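Local coordinates for clostripain-related protein (Bacteroides thetaiotaomicron, PDB 6NAG) that is a secreted C11 (clostripain-family) cysteine protease of clan CD that probably hydrolyses peptide bonds, at residues A[115-120]-A[183-188]; A[108-113]-A[176-181]; A[287-292]-A[345-350]. The protein carries 1 engineered substitution. All blocks are in the same frame, centred on the assembly; numbering follows the deposited sequence.

Interaction 1 (A[115-120]-A[183-188]); sequences MGWIPV and SIEVAY
Trp-117 and Glu-185 make the principal aromatic contact, a CH-pi arrangement in which the acid's aliphatic carbons lie against the indole. Glu-185 CG sits 4.1 Å from the centroid of the five-membered ring of Trp-117, 18° off the ring normal. The bend at chi2 (88°) folds the acid back along the pyrrole side of the ring, so that its carboxylate plane is 26° from the indole plane and Glu-185 CD comes to 3.7 Å from Trp-117 CD1. The opposite face of the ring is covered by Ile-118 CD1, and the indole is thus sandwiched between its own chain neighbour and the helix.

Apolar contact continues at the base of the ring. Val-186 CG2 lies 4.0 Å from Trp-117 CB and rests against the peptide between Gly-116 and Trp-117, reaching 3.4 Å from Gly-116 C. That peptide is the centre of a type II' beta turn from Met-115 to Ile-118, closed by a weak backbone bond. Gly-116 fills the turn's first corner with positive phi, and the turn as a whole, which follows strand 113-114, sets Trp-117 against the first turn of helix 184-189.

No hydrogen bond crosses between the two segments; Trp-117 NE1 and Glu-185 OE2 are bonded outside them. Ser-344 serves both sides: its OG bonds Trp-117 NE1 while its backbone N bonds Glu-185 OE2, a shared anchor likely to limit how far either group can turn. Ser-183 is the N-cap of the helix, its OG accepting from Glu-185 N and weakly from Val-186 N, although this oxygen's modelled place is less certain.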
loop_
_atom_site.group_PDB
_atom_site.type_symbol
_atom_site.label_atom_id
_atom_site.label_comp_id
_atom_site.label_asym_id
_atom_site.label_seq_id
_atom_site.Cartn_x
_atom_site.Cartn_y
_atom_site.Cartn_z
ATOM N N MET A 115 15.643 14.700 13.430
ATOM C CA MET A 115 16.836 15.186 12.751
ATOM C C MET A 115 16.536 15.424 11.272
ATOM O O MET A 115 17.407 15.289 10.416
ATOM C CB MET A 115 17.990 14.196 12.920
ATOM C CG MET A 115 19.372 14.798 12.714
ATOM S SD MET A 115 19.671 16.227 13.769
ATOM C CE MET A 115 21.294 16.719 13.196
ATOM N N GLY A 116 15.287 15.772 10.983
ATOM C CA GLY A 116 14.876 16.116 9.635
ATOM C C GLY A 116 15.047 15.019 8.603
ATOM O O GLY A 116 14.720 13.859 8.847
ATOM N N TRP A 117 15.564 15.402 7.440
ATOM C CA TRP A 117 15.700 14.495 6.306
ATOM C C TRP A 117 16.966 13.654 6.383
ATOM O O TRP A 117 17.145 12.725 5.595
ATOM C CB TRP A 117 15.700 15.287 5.000
ATOM C CG TRP A 117 16.842 16.252 4.913
ATOM C CD1 TRP A 117 16.845 17.553 5.320
ATOM C CD2 TRP A 117 18.153 15.989 4.400
ATOM N NE1 TRP A 117 18.075 18.118 5.088
ATOM C CE2 TRP A 117 18.896 17.178 4.524
ATOM C CE3 TRP A 117 18.771 14.863 3.847
ATOM C CZ2 TRP A 117 20.224 17.275 4.115
ATOM C CZ3 TRP A 117 20.089 14.961 3.442
ATOM C CH2 TRP A 117 20.801 16.157 3.579
ATOM N N ILE A 118 17.845 13.998 7.322
ATOM C CA ILE A 118 19.145 13.345 7.458
ATOM C C ILE A 118 19.017 11.828 7.531
ATOM O O ILE A 118 18.273 11.303 8.356
ATOM C CB ILE A 118 19.892 13.847 8.710
ATOM C CG1 ILE A 118 20.080 15.364 8.646
ATOM C CG2 ILE A 118 21.235 13.147 8.853
ATOM C CD1 ILE A 118 20.844 15.836 7.431
ATOM N N PRO A 119 19.732 11.120 6.645
ATOM C CA PRO A 119 19.707 9.654 6.621
ATOM C C PRO A 119 20.357 9.046 7.860
ATOM O O PRO A 119 21.277 9.636 8.423
ATOM C CB PRO A 119 20.502 9.308 5.358
ATOM C CG PRO A 119 21.375 10.488 5.126
ATOM C CD PRO A 119 20.582 11.676 5.578
ATOM N N VAL A 120 19.871 7.879 8.273
ATOM C CA VAL A 120 20.410 7.184 9.436
ATOM C C VAL A 120 21.866 6.791 9.199
ATOM O O VAL A 120 22.685 6.821 10.117
ATOM C CB VAL A 120 19.580 5.926 9.774
ATOM C CG1 VAL A 120 20.156 5.207 10.986
ATOM C CG2 VAL A 120 18.129 6.299 10.021
ATOM N N SER A 183 10.902 20.426 7.529
ATOM C CA SER A 183 11.893 20.560 6.471
ATOM C C SER A 183 11.249 20.334 5.110
ATOM O O SER A 183 10.347 19.511 4.974
ATOM C CB SER A 183 13.039 19.570 6.691
ATOM O OG SER A 183 13.738 19.310 5.487
ATOM N N ILE A 184 11.715 21.068 4.104
ATOM C CA ILE A 184 11.151 20.955 2.763
ATOM C C ILE A 184 11.502 19.599 2.150
ATOM O O ILE A 184 10.762 19.076 1.318
ATOM C CB ILE A 184 11.637 22.104 1.842
ATOM C CG1 ILE A 184 10.784 22.179 0.574
ATOM C CG2 ILE A 184 13.115 21.959 1.505
ATOM C CD1 ILE A 184 9.332 22.506 0.836
ATOM N N GLU A 185 12.621 19.026 2.581
ATOM C CA GLU A 185 13.035 17.712 2.108
ATOM C C GLU A 185 12.179 16.625 2.748
ATOM O O GLU A 185 11.857 15.620 2.116
ATOM C CB GLU A 185 14.516 17.466 2.407
ATOM C CG GLU A 185 15.473 18.450 1.748
ATOM C CD GLU A 185 15.714 19.692 2.585
ATOM O OE1 GLU A 185 14.921 19.955 3.512
ATOM O OE2 GLU A 185 16.703 20.406 2.318
ATOM N N VAL A 186 11.815 16.836 4.009
ATOM C CA VAL A 186 10.946 15.913 4.727
ATOM C C VAL A 186 9.532 15.951 4.160
ATOM O O VAL A 186 8.926 14.910 3.901
ATOM C CB VAL A 186 10.897 16.238 6.234
ATOM C CG1 VAL A 186 9.828 15.411 6.930
ATOM C CG2 VAL A 186 12.255 16.005 6.868
ATOM N N ALA A 187 9.018 17.162 3.966
ATOM C CA ALA A 187 7.666 17.359 3.456
ATOM C C ALA A 187 7.482 16.731 2.080
ATOM O O ALA A 187 6.451 16.123 1.803
ATOM C CB ALA A 187 7.335 18.843 3.404
ATOM N N TYR A 188 8.488 16.877 1.223
ATOM C CA TYR A 188 8.407 16.350 -0.134
ATOM C C TYR A 188 8.499 14.828 -0.142
ATOM O O TYR A 188 7.990 14.171 -1.048
ATOM C CB TYR A 188 9.508 16.950 -1.013
ATOM C CG TYR A 188 9.262 16.760 -2.492
ATOM C CD1 TYR A 188 8.484 17.662 -3.206
ATOM C CD2 TYR A 188 9.801 15.678 -3.174
ATOM C CE1 TYR A 188 8.251 17.493 -4.558
ATOM C CE2 TYR A 188 9.574 15.500 -4.525
ATOM C CZ TYR A 188 8.799 16.411 -5.211
ATOM O OH TYR A 188 8.569 16.238 -6.556
#

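Interaction 2 (A[108-113]-A[176-181]); sequences MVIGCH and FDDCYM
The carboxylate of Asp-178 lies against the backbone of 110-112 and sets acceptor beside acceptor: OD2 is 2.9 Å from Ile-110 O, and OD1 is equally close, 2.9 Å, to Cys-112 O. Neither pair is a hydrogen bond, and at this resolution little can rest on such short approaches. With CG anti to its carbonyl carbon (chi1 -41°), Asp-178 carries the carboxylate across to that backbone.

Just before it, Asp-177 N donates to Ile-110 O over 2.6 Å, bent at the hydrogen (138°), as part of the parallel pairing of Ile-110 with Phe-176 in the central mixed sheet. These strands, 105-111 and 171-177, are neighbours at the heart of the clan CD fold. In that clan a histidine and a cysteine typically follow two such strands, and His-113 and Cys-179 occupy positions consistent with that dyad, with His-113 ND1 6.2 Å from Cys-179 SG and His-113 NE2 hydrogen-bonded to Asn-22 OD1.

On the face of the sheet carrying Ile-110 and Phe-176, the two side chains run side by side. Ile-110 CD1 meets Phe-176 CE1 obliquely at 3.8 Å, while Met-181 CE sits over the centre of one ring face. Asp-177 points to the other face, where OD2 bonds Tyr-211 OH and Met-209 N.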
loop_
_atom_site.group_PDB
_atom_site.type_symbol
_atom_site.label_atom_id
_atom_site.label_comp_id
_atom_site.label_asym_id
_atom_site.label_seq_id
_atom_site.Cartn_x
_atom_site.Cartn_y
_atom_site.Cartn_z
ATOM N N MET A 108 -1.730 10.949 12.212
ATOM C CA MET A 108 -0.577 10.396 12.906
ATOM C C MET A 108 0.175 11.452 13.709
ATOM O O MET A 108 0.532 12.508 13.189
ATOM C CB MET A 108 0.364 9.729 11.900
ATOM C CG MET A 108 1.326 8.732 12.511
ATOM S SD MET A 108 2.093 7.687 11.259
ATOM C CE MET A 108 3.136 6.652 12.281
ATOM N N VAL A 109 0.404 11.156 14.983
ATOM C CA VAL A 109 1.200 12.018 15.845
ATOM C C VAL A 109 2.459 11.277 16.276
ATOM O O VAL A 109 2.394 10.325 17.051
ATOM C CB VAL A 109 0.414 12.471 17.089
ATOM C CG1 VAL A 109 1.293 13.318 17.990
ATOM C CG2 VAL A 109 -0.834 13.237 16.678
ATOM N N ILE A 110 3.605 11.716 15.765
ATOM C CA ILE A 110 4.866 11.030 16.023
ATOM C C ILE A 110 5.724 11.786 17.031
ATOM O O ILE A 110 6.041 12.958 16.833
ATOM C CB ILE A 110 5.670 10.835 14.726
ATOM C CG1 ILE A 110 4.808 10.147 13.666
ATOM C CG2 ILE A 110 6.940 10.040 14.997
ATOM C CD1 ILE A 110 5.517 9.931 12.355
ATOM N N GLY A 111 6.096 11.102 18.109
ATOM C CA GLY A 111 6.925 11.690 19.146
ATOM C C GLY A 111 8.219 10.928 19.371
ATOM O O GLY A 111 8.202 9.744 19.704
ATOM N N CYS A 112 9.339 11.621 19.180
ATOM C CA CYS A 112 10.681 11.075 19.379
ATOM C C CYS A 112 11.714 12.177 19.204
ATOM O O CYS A 112 11.380 13.360 19.221
ATOM C CB CYS A 112 10.980 9.936 18.398
ATOM S SG CYS A 112 10.969 8.274 19.110
ATOM N N HIS A 113 12.971 11.782 19.036
ATOM C CA HIS A 113 14.011 12.724 18.649
ATOM C C HIS A 113 13.969 12.913 17.141
ATOM O O HIS A 113 13.749 11.959 16.398
ATOM C CB HIS A 113 15.393 12.239 19.088
ATOM C CG HIS A 113 15.614 12.290 20.566
ATOM N ND1 HIS A 113 15.938 13.453 21.230
ATOM C CD2 HIS A 113 15.569 11.319 21.509
ATOM C CE1 HIS A 113 16.077 13.199 22.518
ATOM N NE2 HIS A 113 15.859 11.911 22.715
ATOM N N PHE A 176 4.666 15.982 13.707
ATOM C CA PHE A 176 5.962 15.561 14.217
ATOM C C PHE A 176 6.303 16.274 15.517
ATOM O O PHE A 176 6.752 17.420 15.509
ATOM C CB PHE A 176 7.059 15.816 13.184
ATOM C CG PHE A 176 7.301 14.661 12.257
ATOM C CD1 PHE A 176 8.003 13.548 12.689
ATOM C CD2 PHE A 176 6.842 14.693 10.952
ATOM C CE1 PHE A 176 8.232 12.484 11.840
ATOM C CE2 PHE A 176 7.069 13.631 10.098
ATOM C CZ PHE A 176 7.765 12.526 10.542
ATOM N N ASP A 177 6.085 15.590 16.634
ATOM C CA ASP A 177 6.495 16.106 17.932
ATOM C C ASP A 177 7.975 15.797 18.133
ATOM O O ASP A 177 8.353 15.089 19.064
ATOM C CB ASP A 177 5.651 15.496 19.051
ATOM C CG ASP A 177 5.682 16.323 20.322
ATOM O OD1 ASP A 177 6.583 17.174 20.461
ATOM O OD2 ASP A 177 4.805 16.118 21.186
ATOM N N ASP A 178 8.800 16.314 17.228
ATOM C CA ASP A 178 10.239 16.084 17.245
ATOM C C ASP A 178 10.967 17.379 16.904
ATOM O O ASP A 178 10.341 18.423 16.734
ATOM C CB ASP A 178 10.632 14.990 16.246
ATOM C CG ASP A 178 9.666 13.820 16.241
ATOM O OD1 ASP A 178 10.054 12.719 16.683
ATOM O OD2 ASP A 178 8.517 14.001 15.788
ATOM N N CYS A 179 12.288 17.306 16.790
ATOM C CA CYS A 179 13.083 18.456 16.374
ATOM C C CYS A 179 13.311 18.464 14.868
ATOM O O CYS A 179 13.374 17.408 14.239
ATOM C CB CYS A 179 14.436 18.466 17.090
ATOM S SG CYS A 179 14.379 18.927 18.829
ATOM N N TYR A 180 13.422 19.663 14.303
ATOM C CA TYR A 180 13.914 19.849 12.938
ATOM C C TYR A 180 13.120 19.114 11.862
ATOM O O TYR A 180 13.673 18.764 10.822
ATOM C CB TYR A 180 15.377 19.404 12.855
ATOM C CG TYR A 180 16.308 20.148 13.782
ATOM C CD1 TYR A 180 16.237 21.528 13.907
ATOM C CD2 TYR A 180 17.258 19.470 14.533
ATOM C CE1 TYR A 180 17.088 22.211 14.750
ATOM C CE2 TYR A 180 18.114 20.145 15.380
ATOM C CZ TYR A 180 18.025 21.516 15.483
ATOM O OH TYR A 180 18.873 22.197 16.325
ATOM N N MET A 181 11.833 18.883 12.096
ATOM C CA MET A 181 11.051 18.079 11.163
ATOM C C MET A 181 10.299 18.915 10.132
ATOM O O MET A 181 9.857 18.393 9.110
ATOM C CB MET A 181 10.072 17.187 11.922
ATOM C CG MET A 181 10.746 16.156 12.812
ATOM S SD MET A 181 12.029 15.222 11.954
ATOM C CE MET A 181 11.069 14.425 10.671
#

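Interaction 3 (A[287-292]-A[345-350]); sequences IFFDYG and DPSTHS
Strand 289-290 pairs antiparallel with strand 342-343 in a small two-stranded sheet apart from the central one, and the contact joins Phe-289 of this strand, and Ile-287 just before it, to the loop that follows strand 342-343. Phe-289 and Pro-346 form its centre in a CH-pi contact: Pro-346 CG stands 3.7 Å from the centroid of the phenyl ring, 18° off its normal. With CG of Phe-289 anti to its carbonyl carbon (chi1 -56°), the ring is laid under the proline, and its CE1 approaches Ser-347 CB at 3.7 Å, that carbon lying at the ring edge in plane. Replacing Phe-289 with an alanine would probably open a gap beneath Pro-346 and let this part of the loop shift.

A second CH-pi contact lies farther along the loop. Ile-287 CD1 is over one face of the His-349 imidazole, 4.0 Å from the centroid, and Ile-287 CG1 packs 3.7 Å from His-349 CB. Between the two aromatic contacts Ser-347 OG lies 3.5 Å from Ile-287 CA. That hydroxyl is hydrogen-bonded to Val-286 O, which ties the loop to the residue just before 287-292, and accepts weakly from His-349 N within the loop itself.

No hydrogen bond joins the two segments directly, and Ile-287 O instead meets Ser-344 OG. The loop's grip on 287-292 is therefore largely one of carbon over ring faces, while the bond between His-349 ND1 and Leu-351 N is likely to hold the imidazole as it is turned.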
loop_
_atom_site.group_PDB
_atom_site.type_symbol
_atom_site.label_atom_id
_atom_site.label_comp_id
_atom_site.label_asym_id
_atom_site.label_seq_id
_atom_site.Cartn_x
_atom_site.Cartn_y
_atom_site.Cartn_z
ATOM N N ILE A 287 22.864 23.124 9.425
ATOM C CA ILE A 287 22.218 22.100 8.618
ATOM C C ILE A 287 20.877 22.599 8.089
ATOM O O ILE A 287 20.561 22.430 6.911
ATOM C CB ILE A 287 21.998 20.801 9.418
ATOM C CG1 ILE A 287 23.328 20.284 9.970
ATOM C CG2 ILE A 287 21.334 19.744 8.550
ATOM C CD1 ILE A 287 23.196 19.031 10.807
ATOM N N PHE A 288 20.095 23.224 8.964
ATOM C CA PHE A 288 18.752 23.663 8.608
ATOM C C PHE A 288 18.645 25.185 8.526
ATOM O O PHE A 288 18.581 25.869 9.547
ATOM C CB PHE A 288 17.737 23.121 9.618
ATOM C CG PHE A 288 17.817 21.634 9.816
ATOM C CD1 PHE A 288 17.248 20.767 8.898
ATOM C CD2 PHE A 288 18.464 21.102 10.919
ATOM C CE1 PHE A 288 17.321 19.398 9.076
ATOM C CE2 PHE A 288 18.540 19.734 11.102
ATOM C CZ PHE A 288 17.968 18.881 10.179
ATOM N N PHE A 289 18.627 25.702 7.302
ATOM C CA PHE A 289 18.479 27.134 7.064
ATOM C C PHE A 289 17.017 27.490 6.840
ATOM O O PHE A 289 16.234 26.650 6.407
ATOM C CB PHE A 289 19.294 27.576 5.846
ATOM C CG PHE A 289 20.754 27.245 5.928
ATOM C CD1 PHE A 289 21.216 25.993 5.556
ATOM C CD2 PHE A 289 21.668 28.193 6.351
ATOM C CE1 PHE A 289 22.559 25.689 5.621
ATOM C CE2 PHE A 289 23.014 27.895 6.416
ATOM C CZ PHE A 289 23.460 26.641 6.049
ATOM N N ASP A 290 16.653 28.736 7.119
ATOM C CA ASP A 290 15.319 29.219 6.786
ATOM C C ASP A 290 15.158 29.261 5.271
ATOM O O ASP A 290 15.955 29.892 4.575
ATOM C CB ASP A 290 15.070 30.600 7.393
ATOM C CG ASP A 290 13.694 31.140 7.065
ATOM O OD1 ASP A 290 12.712 30.689 7.690
ATOM O OD2 ASP A 290 13.594 32.020 6.185
ATOM N N TYR A 291 14.135 28.580 4.764
ATOM C CA TYR A 291 13.926 28.455 3.324
ATOM C C TYR A 291 13.681 29.816 2.674
ATOM O O TYR A 291 14.311 30.151 1.671
ATOM C CB TYR A 291 12.753 27.509 3.039
ATOM C CG TYR A 291 12.615 27.074 1.592
ATOM C CD1 TYR A 291 13.599 27.362 0.654
ATOM C CD2 TYR A 291 11.492 26.378 1.165
ATOM C CE1 TYR A 291 13.468 26.970 -0.664
ATOM C CE2 TYR A 291 11.354 25.981 -0.151
ATOM C CZ TYR A 291 12.345 26.279 -1.061
ATOM O OH TYR A 291 12.211 25.888 -2.372
ATOM N N GLY A 292 12.771 30.593 3.252
ATOM C CA GLY A 292 12.426 31.896 2.712
ATOM C C GLY A 292 13.610 32.838 2.605
ATOM O O GLY A 292 13.755 33.556 1.618
ATOM N N ASP A 345 20.088 23.108 1.322
ATOM C CA ASP A 345 20.867 23.263 0.094
ATOM C C ASP A 345 22.263 23.877 0.301
ATOM O O ASP A 345 23.240 23.356 -0.236
ATOM C CB ASP A 345 20.084 24.096 -0.927
ATOM C CG ASP A 345 18.953 23.318 -1.570
ATOM O OD1 ASP A 345 18.474 22.342 -0.957
ATOM O OD2 ASP A 345 18.541 23.685 -2.690
ATOM N N PRO A 346 22.374 24.978 1.070
ATOM C CA PRO A 346 23.722 25.544 1.188
ATOM C C PRO A 346 24.542 24.953 2.334
ATOM O O PRO A 346 25.611 25.480 2.643
ATOM C CB PRO A 346 23.442 27.022 1.445
ATOM C CG PRO A 346 22.195 26.998 2.251
ATOM C CD PRO A 346 21.373 25.843 1.726
ATOM N N SER A 347 24.054 23.881 2.950
ATOM C CA SER A 347 24.731 23.295 4.104
ATOM C C SER A 347 26.024 22.586 3.712
ATOM O O SER A 347 26.079 21.882 2.707
ATOM C CB SER A 347 23.803 22.319 4.825
ATOM O OG SER A 347 24.451 21.732 5.940
ATOM N N THR A 348 27.064 22.781 4.516
ATOM C CA THR A 348 28.343 22.122 4.283
ATOM C C THR A 348 28.690 21.196 5.443
ATOM O O THR A 348 29.828 20.744 5.574
ATOM C CB THR A 348 29.479 23.140 4.086
ATOM O OG1 THR A 348 29.565 23.993 5.233
ATOM C CG2 THR A 348 29.226 23.987 2.850
ATOM N N HIS A 349 27.699 20.919 6.285
ATOM C CA HIS A 349 27.879 20.011 7.410
ATOM C C HIS A 349 28.022 18.583 6.900
ATOM O O HIS A 349 27.455 18.227 5.867
ATOM C CB HIS A 349 26.704 20.121 8.384
ATOM C CG HIS A 349 26.984 19.549 9.739
ATOM N ND1 HIS A 349 26.939 18.196 10.000
ATOM C CD2 HIS A 349 27.308 20.147 10.909
ATOM C CE1 HIS A 349 27.225 17.986 11.272
ATOM N NE2 HIS A 349 27.454 19.153 11.846
ATOM N N SER A 350 28.782 17.767 7.625
ATOM C CA SER A 350 29.057 16.398 7.206
ATOM C C SER A 350 27.794 15.542 7.166
ATOM O O SER A 350 27.700 14.599 6.381
ATOM C CB SER A 350 30.092 15.756 8.132
ATOM O OG SER A 350 29.633 15.733 9.472
#

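How the interactions relate
Strand 105-111 opens interaction 2, and the turn at 115-120 opens interaction 1 directly after it. The chain then makes a long excursion before strand 171-177 closes interaction 2 and helix 184-189 interaction 1, so the two contacts cross. They tie neighbouring strands of the central sheet to the turn and helix beyond, and meet where Met-181 SD lies 3.4 Å from Gly-116 N. Interaction 3 follows in series: 287-292 is closed by 345-350 near the C terminus. It leans back on the earlier pair through Tyr-180 stacked on Phe-288 and Met-115 against Ile-287, while Ser-344 bonds groups of interactions 1 and 3.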